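Local coordinates for protein glutamate racemase (PDB 2JFN) that belongs to the Asp/Glu/hydantoin racemase family of alpha/beta enzymes and holds glutamic acid and uridine-5'-diphosphate-N-acetylmuramoyl-L-alanine in separate pockets, at residues L85-V90 / R233-L238; E176-D181 / Q211-Q216; Y51-V56 / P261-L266. All coordinates share one frame; numbering follows the deposited sequence.

Contact 1 (L85-V90 / R233-L238); sequences LALAVV and RRTAWL. With UMA (uridine-5'-diphosphate-N-acetylmuramoyl-L-alanine), chain C.
Leu87 and Val89 of the strand meet the buried side of helix 228-241 through Thr235 and Leu238, while two arginines of the same helix reach the bound UMA. Arg233, the first residue of the helical segment, bends at chi3 and offers NH2 to the phosphate oxygen O2A of UMA, 3.3 Å away. The acceptor lies at the guanidinium edge, in its plane; at 156° the bond is fairly straight, though its length makes it weak. Arg234 holds CG anti to its backbone nitrogen (chi1 178°), which places that methylene 3.4 Å from UMA O4; a bend at chi2 then carries CD and the guanidinium alongside C20. UMA C20, a methyl, sits 3.3 Å above one face of that group, offset toward the rim, and Leu238 CD2 is centred 3.9 Å above the opposite face. Thr235 follows with its hydroxyl and methyl divided: OG1 returns to Ile231 O one turn back, so its 4.0 Å approach to Val89 CG2 is only van der Waals, and CG2 comes 4.0 Å from Leu87 CD1. The helix here runs nearly antiparallel to strand 87-90, at 160° with 9.9 Å between axes, as expected for the helix layer of an alpha/beta fold. Strands 21-28 and 111-112 flank this strand in parallel, leaving Leu87 and Val89 to point from the sheet at the helix. Leu238 comes last, crossing Leu87 at about a right angle; its CB receives Leu87 CD1 at 3.6 Å, and its side chain also touches Val112 on the neighbouring strand.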
loop_
_atom_site.group_PDB
_atom_site.type_symbol
_atom_site.label_atom_id
_atom_site.label_comp_id
_atom_site.label_asym_id
_atom_site.label_seq_id
_atom_site.Cartn_x
_atom_site.Cartn_y
_atom_site.Cartn_z
ATOM N N LEU A 85 -19.456 -0.618 -5.672
ATOM C CA LEU A 85 -18.242 0.193 -5.718
ATOM C C LEU A 85 -18.073 0.980 -7.008
ATOM O O LEU A 85 -18.377 0.489 -8.086
ATOM C CB LEU A 85 -17.016 -0.706 -5.529
ATOM C CG LEU A 85 -16.989 -1.617 -4.299
ATOM C CD1 LEU A 85 -15.766 -2.533 -4.350
ATOM C CD2 LEU A 85 -16.980 -0.767 -3.044
ATOM N N ALA A 86 -17.600 2.213 -6.888
ATOM C CA ALA A 86 -17.345 3.033 -8.062
ATOM C C ALA A 86 -15.916 2.707 -8.510
ATOM O O ALA A 86 -15.593 2.749 -9.694
ATOM C CB ALA A 86 -17.470 4.520 -7.708
ATOM N N LEU A 87 -15.067 2.347 -7.552
ATOM C CA LEU A 87 -13.676 2.034 -7.848
ATOM C C LEU A 87 -13.005 1.384 -6.644
ATOM O O LEU A 87 -13.377 1.651 -5.501
ATOM C CB LEU A 87 -12.941 3.331 -8.219
ATOM C CG LEU A 87 -11.422 3.378 -8.407
ATOM C CD1 LEU A 87 -11.079 4.604 -9.247
ATOM C CD2 LEU A 87 -10.710 3.444 -7.054
ATOM N N ALA A 88 -12.019 0.535 -6.910
ATOM C CA ALA A 88 -11.275 -0.138 -5.854
ATOM C C ALA A 88 -9.773 0.009 -6.078
ATOM O O ALA A 88 -9.282 -0.077 -7.208
ATOM C CB ALA A 88 -11.642 -1.610 -5.806
ATOM N N VAL A 89 -9.049 0.229 -4.989
ATOM C CA VAL A 89 -7.602 0.375 -5.044
ATOM C C VAL A 89 -6.937 -0.741 -4.256
ATOM O O VAL A 89 -7.219 -0.927 -3.072
ATOM C CB VAL A 89 -7.141 1.712 -4.426
ATOM C CG1 VAL A 89 -5.629 1.852 -4.575
ATOM C CG2 VAL A 89 -7.871 2.877 -5.079
ATOM N N VAL A 90 -6.071 -1.497 -4.917
ATOM C CA VAL A 90 -5.340 -2.558 -4.253
ATOM C C VAL A 90 -4.064 -1.855 -3.796
ATOM O O VAL A 90 -3.040 -1.914 -4.477
ATOM C CB VAL A 90 -5.003 -3.700 -5.232
ATOM C CG1 VAL A 90 -4.264 -4.816 -4.507
ATOM C CG2 VAL A 90 -6.297 -4.249 -5.852
ATOM N N ARG A 233 -4.065 10.705 -8.196
ATOM C CA ARG A 233 -4.352 11.269 -9.514
ATOM C C ARG A 233 -5.009 10.237 -10.430
ATOM O O ARG A 233 -5.954 10.553 -11.146
ATOM C CB ARG A 233 -3.069 11.807 -10.167
ATOM C CG ARG A 233 -2.496 13.055 -9.493
ATOM C CD ARG A 233 -1.414 13.688 -10.365
ATOM N NE ARG A 233 -0.240 12.827 -10.508
ATOM C CZ ARG A 233 0.745 12.758 -9.616
ATOM N NH1 ARG A 233 0.703 13.504 -8.521
ATOM N NH2 ARG A 233 1.764 11.933 -9.809
ATOM N N ARG A 234 -4.516 9.003 -10.409
ATOM C CA ARG A 234 -5.096 7.951 -11.243
ATOM C C ARG A 234 -6.540 7.664 -10.816
ATOM O O ARG A 234 -7.404 7.388 -11.656
ATOM C CB ARG A 234 -4.262 6.672 -11.145
ATOM C CG ARG A 234 -4.816 5.500 -11.942
ATOM C CD ARG A 234 -4.952 5.820 -13.433
ATOM N NE ARG A 234 -5.290 4.623 -14.200
ATOM C CZ ARG A 234 -5.518 4.605 -15.509
ATOM N NH1 ARG A 234 -5.449 5.729 -16.210
ATOM N NH2 ARG A 234 -5.810 3.462 -16.117
ATOM N N THR A 235 -6.795 7.740 -9.511
ATOM C CA THR A 235 -8.127 7.503 -8.959
ATOM C C THR A 235 -9.089 8.593 -9.427
ATOM O O THR A 235 -10.208 8.304 -9.868
ATOM C CB THR A 235 -8.084 7.468 -7.411
ATOM O OG1 THR A 235 -7.341 6.317 -6.993
ATOM C CG2 THR A 235 -9.498 7.398 -6.817
ATOM N N ALA A 236 -8.642 9.842 -9.344
ATOM C CA ALA A 236 -9.457 10.971 -9.779
ATOM C C ALA A 236 -9.755 10.861 -11.276
ATOM O O ALA A 236 -10.853 11.191 -11.721
ATOM C CB ALA A 236 -8.738 12.283 -9.481
ATOM N N TRP A 237 -8.786 10.392 -12.056
ATOM C CA TRP A 237 -8.995 10.256 -13.495
ATOM C C TRP A 237 -10.028 9.167 -13.803
ATOM O O TRP A 237 -10.880 9.333 -14.680
ATOM C CB TRP A 237 -7.684 9.910 -14.205
ATOM C CG TRP A 237 -7.785 9.986 -15.709
ATOM C CD1 TRP A 237 -7.703 11.114 -16.483
ATOM C CD2 TRP A 237 -8.018 8.898 -16.615
ATOM N NE1 TRP A 237 -7.869 10.793 -17.812
ATOM C CE2 TRP A 237 -8.064 9.441 -17.921
ATOM C CE3 TRP A 237 -8.195 7.517 -16.452
ATOM C CZ2 TRP A 237 -8.279 8.650 -19.057
ATOM C CZ3 TRP A 237 -8.411 6.730 -17.583
ATOM C CH2 TRP A 237 -8.449 7.302 -18.868
ATOM N N LEU A 238 -9.943 8.051 -13.085
ATOM C CA LEU A 238 -10.865 6.941 -13.297
ATOM C C LEU A 238 -12.275 7.279 -12.840
ATOM O O LEU A 238 -13.253 6.842 -13.447
ATOM C CB LEU A 238 -10.364 5.692 -12.570
ATOM C CG LEU A 238 -9.080 5.094 -13.143
ATOM C CD1 LEU A 238 -8.582 3.981 -12.250
ATOM C CD2 LEU A 238 -9.338 4.570 -14.549
HETATM N N1 UMA C . 1.512 4.265 -9.919
HETATM C C2 UMA C . 0.903 2.953 -9.583
HETATM N N3 UMA C . -0.397 2.772 -10.031
HETATM C C4 UMA C . -1.155 3.705 -10.755
HETATM C C5 UMA C . -0.468 5.029 -11.065
HETATM C C6 UMA C . 0.795 5.234 -10.639
HETATM O O2 UMA C . 1.477 2.078 -8.954
HETATM O O4 UMA C . -2.297 3.427 -11.090
HETATM C C1B UMA C . 2.923 4.479 -9.438
HETATM C C2B UMA C . 3.923 3.865 -10.402
HETATM O "O2'" UMA C . 5.059 3.188 -9.735
HETATM C C3B UMA C . 4.394 4.942 -11.321
HETATM C C4B UMA C . 4.356 6.102 -10.344
HETATM O O4B UMA C . 3.314 5.831 -9.414
HETATM O O3B UMA C . 5.714 4.492 -11.729
HETATM C C5B UMA C . 4.057 7.415 -10.950
HETATM O O5B UMA C . 2.975 7.310 -11.805
HETATM P PA UMA C . 2.500 8.479 -12.772
HETATM O O1A UMA C . 1.114 8.124 -13.111
HETATM O O2A UMA C . 2.687 9.734 -12.119
HETATM O O3A UMA C . 3.447 8.267 -14.070
HETATM P PB UMA C . 4.458 7.116 -14.517
HETATM O O1B UMA C . 5.570 6.975 -13.600
HETATM O O2B UMA C . 4.753 7.322 -15.938
HETATM O "O1'" UMA C . 3.447 5.824 -14.471
HETATM C "C1'" UMA C . 2.897 5.125 -15.589
HETATM C "C2'" UMA C . 1.471 4.713 -15.342
HETATM N "N2'" UMA C . 0.590 5.877 -15.130
HETATM C "C7'" UMA C . -0.360 6.223 -16.015
HETATM O "O7'" UMA C . -0.664 5.501 -16.960
HETATM C "C8'" UMA C . -1.089 7.536 -15.823
HETATM C "C3'" UMA C . 1.448 3.759 -14.137
HETATM O "O3'" UMA C . 0.090 3.249 -13.907
HETATM C "C4'" UMA C . 2.405 2.562 -14.351
HETATM O "O4'" UMA C . 2.405 1.708 -13.224
HETATM C "C5'" UMA C . 3.822 3.070 -14.631
HETATM O "O5'" UMA C . 3.770 3.982 -15.792
HETATM C "C6'" UMA C . 4.804 1.969 -14.992
HETATM O "O6'" UMA C . 4.309 1.209 -16.084
HETATM C C18 UMA C . -0.821 2.639 -14.856
HETATM C C19 UMA C . -0.804 1.146 -14.836
HETATM O O18 UMA C . -1.045 0.500 -15.840
HETATM C C20 UMA C . -2.199 3.316 -14.706
HETATM N N4 UMA C . -0.512 0.600 -13.644
HETATM C C21 UMA C . -0.574 -0.832 -13.319
HETATM C C22 UMA C . -1.910 -1.536 -13.704
HETATM O O19 UMA C . -2.950 -0.840 -13.687
HETATM O O20 UMA C . -1.891 -2.752 -14.027
HETATM C C23 UMA C . -0.311 -1.024 -11.821
#

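Contact 2 (E176-D181 / Q211-Q216); sequences EDVSLD and QEELLQ
Val178 lies across the aliphatic part of Glu213, its CB 3.8 Å from Glu213 CG and the two side chains at about a right angle. Leu180 covers the same stem nearer the helix, with CD2 4.0 Å from Glu213 CG. A bend at chi2 (80°) folds the Glu213 carboxylate back beside the valine, OE2 lying 4.0 Å from Val178 CG2, and its two oxygens are used differently. OE1 forms a salt bridge with Lys172 of helix 163-174. OE2 accepts at 2.9 Å from a water, which in turn accepts from Val178 N at 3.0 Å, so that a single solvent molecule joins the loop backbone to the acid. One turn further along helix 211-217, Gln216 OE1 comes 3.9 Å from Leu180 CD1, a van der Waals contact at the more exposed border. The contact thus packs the approach to and first turn of helix 180-186 against helix 211-217; Ser179 is the N-cap, its OG accepting from Ala182 N. Glu213 is consequently amphipathic in use: its methylenes pack as a hydrocarbon, while the salt bridge to Lys172 offsets the carboxylate charge, the water solvates OE2, and both would probably help to keep the acid ionised at this surface.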
loop_
_atom_site.group_PDB
_atom_site.type_symbol
_atom_site.label_atom_id
_atom_site.label_comp_id
_atom_site.label_asym_id
_atom_site.label_seq_id
_atom_site.Cartn_x
_atom_site.Cartn_y
_atom_site.Cartn_z
ATOM N N GLU A 176 2.526 1.445 19.278
ATOM C CA GLU A 176 3.883 1.225 19.766
ATOM C C GLU A 176 4.853 2.174 19.078
ATOM O O GLU A 176 4.641 2.570 17.934
ATOM C CB GLU A 176 4.325 -0.224 19.526
ATOM C CG GLU A 176 3.565 -1.266 20.338
ATOM C CD GLU A 176 2.239 -1.658 19.713
ATOM O OE1 GLU A 176 2.251 -2.265 18.618
ATOM O OE2 GLU A 176 1.184 -1.364 20.318
ATOM N N ASP A 177 5.917 2.543 19.782
ATOM C CA ASP A 177 6.918 3.450 19.237
ATOM C C ASP A 177 7.922 2.659 18.417
ATOM O O ASP A 177 8.302 1.550 18.782
ATOM C CB ASP A 177 7.626 4.181 20.375
ATOM C CG ASP A 177 6.649 4.879 21.307
ATOM O OD1 ASP A 177 6.140 5.963 20.936
ATOM O OD2 ASP A 177 6.377 4.328 22.399
ATOM N N VAL A 178 8.344 3.235 17.300
ATOM C CA VAL A 178 9.296 2.575 16.424
ATOM C C VAL A 178 10.722 2.708 16.956
ATOM O O VAL A 178 11.191 3.811 17.229
ATOM C CB VAL A 178 9.235 3.177 14.999
ATOM C CG1 VAL A 178 10.184 2.433 14.075
ATOM C CG2 VAL A 178 7.804 3.121 14.473
ATOM N N SER A 179 11.405 1.578 17.105
ATOM C CA SER A 179 12.784 1.580 17.579
ATOM C C SER A 179 13.704 1.998 16.444
ATOM O O SER A 179 13.838 1.280 15.450
ATOM C CB SER A 179 13.191 0.190 18.058
ATOM O OG SER A 179 14.602 0.095 18.134
ATOM N N LEU A 180 14.340 3.156 16.586
ATOM C CA LEU A 180 15.242 3.634 15.548
ATOM C C LEU A 180 16.440 2.708 15.399
ATOM O O LEU A 180 16.989 2.572 14.309
ATOM C CB LEU A 180 15.709 5.056 15.856
ATOM C CG LEU A 180 14.610 6.124 15.905
ATOM C CD1 LEU A 180 15.245 7.500 16.049
ATOM C CD2 LEU A 180 13.761 6.061 14.636
ATOM N N ASP A 181 16.846 2.063 16.490
ATOM C CA ASP A 181 17.977 1.148 16.428
ATOM C C ASP A 181 17.644 -0.050 15.541
ATOM O O ASP A 181 18.506 -0.564 14.831
ATOM C CB ASP A 181 18.374 0.670 17.829
ATOM C CG ASP A 181 18.983 1.779 18.675
ATOM O OD1 ASP A 181 19.791 2.573 18.145
ATOM O OD2 ASP A 181 18.664 1.852 19.879
ATOM N N GLN A 211 7.911 7.287 7.142
ATOM C CA GLN A 211 8.722 8.345 6.556
ATOM C C GLN A 211 9.579 9.109 7.563
ATOM O O GLN A 211 10.787 9.238 7.375
ATOM C CB GLN A 211 7.854 9.335 5.769
ATOM C CG GLN A 211 8.685 10.467 5.165
ATOM C CD GLN A 211 7.931 11.298 4.151
ATOM O OE1 GLN A 211 7.544 10.802 3.087
ATOM N NE2 GLN A 211 7.723 12.576 4.470
ATOM N N GLU A 212 8.968 9.608 8.632
ATOM C CA GLU A 212 9.725 10.367 9.626
ATOM C C GLU A 212 10.898 9.566 10.180
ATOM O O GLU A 212 12.036 10.041 10.188
ATOM C CB GLU A 212 8.810 10.819 10.770
ATOM C CG GLU A 212 9.456 11.837 11.703
ATOM C CD GLU A 212 8.453 12.819 12.299
ATOM O OE1 GLU A 212 7.831 13.590 11.530
ATOM O OE2 GLU A 212 8.285 12.823 13.538
ATOM N N GLU A 213 10.618 8.346 10.632
ATOM C CA GLU A 213 11.651 7.482 11.177
ATOM C C GLU A 213 12.744 7.191 10.147
ATOM O O GLU A 213 13.932 7.213 10.474
ATOM C CB GLU A 213 11.045 6.158 11.656
ATOM C CG GLU A 213 10.141 6.254 12.881
ATOM C CD GLU A 213 8.730 6.743 12.576
ATOM O OE1 GLU A 213 8.374 6.899 11.386
ATOM O OE2 GLU A 213 7.969 6.963 13.542
ATOM N N LEU A 214 12.342 6.904 8.909
ATOM C CA LEU A 214 13.307 6.608 7.849
ATOM C C LEU A 214 14.239 7.783 7.591
ATOM O O LEU A 214 15.439 7.602 7.397
ATOM C CB LEU A 214 12.591 6.237 6.547
ATOM C CG LEU A 214 11.926 4.855 6.529
ATOM C CD1 LEU A 214 11.074 4.702 5.277
ATOM C CD2 LEU A 214 13.008 3.773 6.594
ATOM N N LEU A 215 13.684 8.987 7.599
ATOM C CA LEU A 215 14.483 10.173 7.355
ATOM C C LEU A 215 15.464 10.472 8.486
ATOM O O LEU A 215 16.448 11.176 8.286
ATOM C CB LEU A 215 13.565 11.368 7.094
ATOM C CG LEU A 215 12.824 11.239 5.759
ATOM C CD1 LEU A 215 11.857 12.387 5.579
ATOM C CD2 LEU A 215 13.838 11.214 4.621
ATOM N N GLN A 216 15.206 9.934 9.673
ATOM C CA GLN A 216 16.109 10.160 10.796
ATOM C C GLN A 216 17.297 9.206 10.718
ATOM O O GLN A 216 18.390 9.517 11.189
ATOM C CB GLN A 216 15.389 9.944 12.132
ATOM C CG GLN A 216 14.218 10.873 12.393
ATOM C CD GLN A 216 13.639 10.691 13.785
ATOM O OE1 GLN A 216 14.254 11.081 14.779
ATOM N NE2 GLN A 216 12.458 10.085 13.866
HETATM O O HOH W 1 7.864 6.063 16.316
#

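Contact 3 (Y51-V56 / P261-L266); sequences YAFDNV and PGAEQL
Phe53 and Asn55 converge on one methyl group, Ala263 CB, each with its CG between the backbone N and the carbonyl carbon (chi1 60° and 62°), a crowded position. The backbone between them is consistent with the convergence: Asp54 is the centre of an inverse gamma turn, closed by a weak bond from Asn55 N to Phe53 O of 3.2 Å, and both flanking residues point toward the helix. Ala263 CB lies near the plane of the Phe53 ring, at its edge, 4.1 Å from CE1. From the other residue it meets the amide, 3.7 Å from Asn55 ND2, in plain van der Waals contact. That amide has its polar atoms engaged with the loop before the helix, OD1 accepting from Met257 N and ND2 donating to Ala258 O, and these two bonds fix its rotation. Leu266 approaches from the direction opposite to Phe53 and sets CD1 obliquely against the end of the ring, 3.9 Å from CE1 and 4.0 Å from CZ. The Asp54 carboxylate is held by Arg71 and by the hydroxyl of Tyr60, a residue of the glutamic acid pocket, which places the turn in the second shell of that site. Around this buried cluster, strand 48-53 runs parallel to strand 253-256, and Cys256 touches Phe53, Asn55 and Ala263 alike. Helix 261-264 follows that strand and covers the end of strand 48-53, while Leu266 also touches His174 of helix 163-174.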
loop_
_atom_site.group_PDB
_atom_site.type_symbol
_atom_site.label_atom_id
_atom_site.label_comp_id
_atom_site.label_asym_id
_atom_site.label_seq_id
_atom_site.Cartn_x
_atom_site.Cartn_y
_atom_site.Cartn_z
ATOM N N TYR A 51 -12.429 1.236 3.884
ATOM C CA TYR A 51 -11.079 0.719 4.045
ATOM C C TYR A 51 -11.229 -0.716 4.516
ATOM O O TYR A 51 -11.940 -0.987 5.486
ATOM C CB TYR A 51 -10.284 1.516 5.085
ATOM C CG TYR A 51 -8.821 1.104 5.134
ATOM C CD1 TYR A 51 -8.339 0.240 6.119
ATOM C CD2 TYR A 51 -7.934 1.526 4.143
ATOM C CE1 TYR A 51 -7.005 -0.200 6.107
ATOM C CE2 TYR A 51 -6.603 1.098 4.124
ATOM C CZ TYR A 51 -6.145 0.235 5.100
ATOM O OH TYR A 51 -4.833 -0.205 5.038
ATOM N N ALA A 52 -10.576 -1.639 3.824
ATOM C CA ALA A 52 -10.650 -3.042 4.209
ATOM C C ALA A 52 -9.250 -3.613 4.345
ATOM O O ALA A 52 -8.404 -3.429 3.465
ATOM C CB ALA A 52 -11.438 -3.832 3.167
ATOM N N PHE A 53 -8.997 -4.291 5.457
ATOM C CA PHE A 53 -7.697 -4.900 5.662
ATOM C C PHE A 53 -7.850 -6.362 6.087
ATOM O O PHE A 53 -8.714 -6.710 6.900
ATOM C CB PHE A 53 -6.859 -4.081 6.671
ATOM C CG PHE A 53 -7.478 -3.942 8.040
ATOM C CD1 PHE A 53 -6.977 -4.672 9.117
ATOM C CD2 PHE A 53 -8.527 -3.053 8.261
ATOM C CE1 PHE A 53 -7.510 -4.515 10.397
ATOM C CE2 PHE A 53 -9.073 -2.885 9.540
ATOM C CZ PHE A 53 -8.560 -3.620 10.610
ATOM N N ASP A 54 -7.016 -7.217 5.505
ATOM C CA ASP A 54 -7.054 -8.650 5.784
ATOM C C ASP A 54 -6.196 -9.043 6.985
ATOM O O ASP A 54 -5.127 -9.630 6.827
ATOM C CB ASP A 54 -6.592 -9.425 4.547
ATOM C CG ASP A 54 -6.899 -10.911 4.642
ATOM O OD1 ASP A 54 -7.411 -11.353 5.698
ATOM O OD2 ASP A 54 -6.627 -11.632 3.660
ATOM N N ASN A 55 -6.675 -8.742 8.190
ATOM C CA ASN A 55 -5.921 -9.072 9.386
ATOM C C ASN A 55 -5.856 -10.580 9.610
ATOM O O ASN A 55 -5.040 -11.052 10.392
ATOM C CB ASN A 55 -6.518 -8.363 10.613
ATOM C CG ASN A 55 -7.947 -8.785 10.907
ATOM O OD1 ASN A 55 -8.819 -8.745 10.034
ATOM N ND2 ASN A 55 -8.197 -9.181 12.152
ATOM N N VAL A 56 -6.698 -11.329 8.902
ATOM C CA VAL A 56 -6.731 -12.789 9.019
ATOM C C VAL A 56 -5.579 -13.477 8.276
ATOM O O VAL A 56 -5.001 -14.448 8.773
ATOM C CB VAL A 56 -8.077 -13.359 8.486
ATOM C CG1 VAL A 56 -7.981 -14.875 8.288
ATOM C CG2 VAL A 56 -9.196 -13.040 9.468
ATOM N N PRO A 261 -8.316 -8.657 18.857
ATOM C CA PRO A 261 -7.812 -7.536 19.650
ATOM C C PRO A 261 -6.907 -6.660 18.784
ATOM O O PRO A 261 -6.941 -5.439 18.885
ATOM C CB PRO A 261 -7.057 -8.229 20.782
ATOM C CG PRO A 261 -7.874 -9.483 20.989
ATOM C CD PRO A 261 -8.111 -9.937 19.565
ATOM N N GLY A 262 -6.108 -7.291 17.922
ATOM C CA GLY A 262 -5.220 -6.537 17.052
ATOM C C GLY A 262 -5.963 -5.563 16.148
ATOM O O GLY A 262 -5.586 -4.399 16.036
ATOM N N ALA A 263 -7.019 -6.035 15.499
ATOM C CA ALA A 263 -7.812 -5.186 14.625
ATOM C C ALA A 263 -8.482 -4.075 15.428
ATOM O O ALA A 263 -8.521 -2.919 15.004
ATOM C CB ALA A 263 -8.868 -6.016 13.906
ATOM N N GLU A 264 -9.010 -4.433 16.595
ATOM C CA GLU A 264 -9.693 -3.467 17.449
ATOM C C GLU A 264 -8.747 -2.360 17.911
ATOM O O GLU A 264 -9.150 -1.203 18.039
ATOM C CB GLU A 264 -10.319 -4.199 18.645
ATOM C CG GLU A 264 -11.330 -5.251 18.212
ATOM C CD GLU A 264 -11.630 -6.298 19.277
ATOM O OE1 GLU A 264 -10.819 -6.479 20.203
ATOM O OE2 GLU A 264 -12.680 -6.962 19.163
ATOM N N GLN A 265 -7.486 -2.712 18.135
ATOM C CA GLN A 265 -6.498 -1.740 18.580
ATOM C C GLN A 265 -6.219 -0.644 17.554
ATOM O O GLN A 265 -5.588 0.360 17.878
ATOM C CB GLN A 265 -5.195 -2.447 18.955
ATOM C CG GLN A 265 -5.389 -3.449 20.069
ATOM C CD GLN A 265 -4.103 -4.103 20.513
ATOM O OE1 GLN A 265 -4.124 -5.039 21.316
ATOM N NE2 GLN A 265 -2.971 -3.616 20.001
ATOM N N LEU A 266 -6.681 -0.840 16.326
ATOM C CA LEU A 266 -6.492 0.158 15.272
ATOM C C LEU A 266 -7.604 1.203 15.264
ATOM O O LEU A 266 -7.504 2.221 14.571
ATOM C CB LEU A 266 -6.454 -0.516 13.897
ATOM C CG LEU A 266 -5.190 -1.302 13.561
ATOM C CD1 LEU A 266 -5.310 -1.876 12.154
ATOM C CD2 LEU A 266 -3.978 -0.381 13.672
#

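From the N terminus, strand 48-53 opens the longest loop, which contact 3 closes 205 residues later at 261-266. Strand 87-90 starts the next, closed by contact 1 at helix 228-241, and inside it lies the short loop of contact 2, between 176-181 and 211-216. The three are therefore nested, and none cross. Contacts 1 and 3 reach the same mixed sheet, with centres 23 Å apart. Contact 2 joins the loop and start of helix 180-186 to helix 211-217, which follows strand 199-202 of the separate four-stranded parallel sheet; its centre is 31 Å from that of contact 1, across the centre of the chain. Its nearest atoms come within about 5 Å of contact 3 without touching.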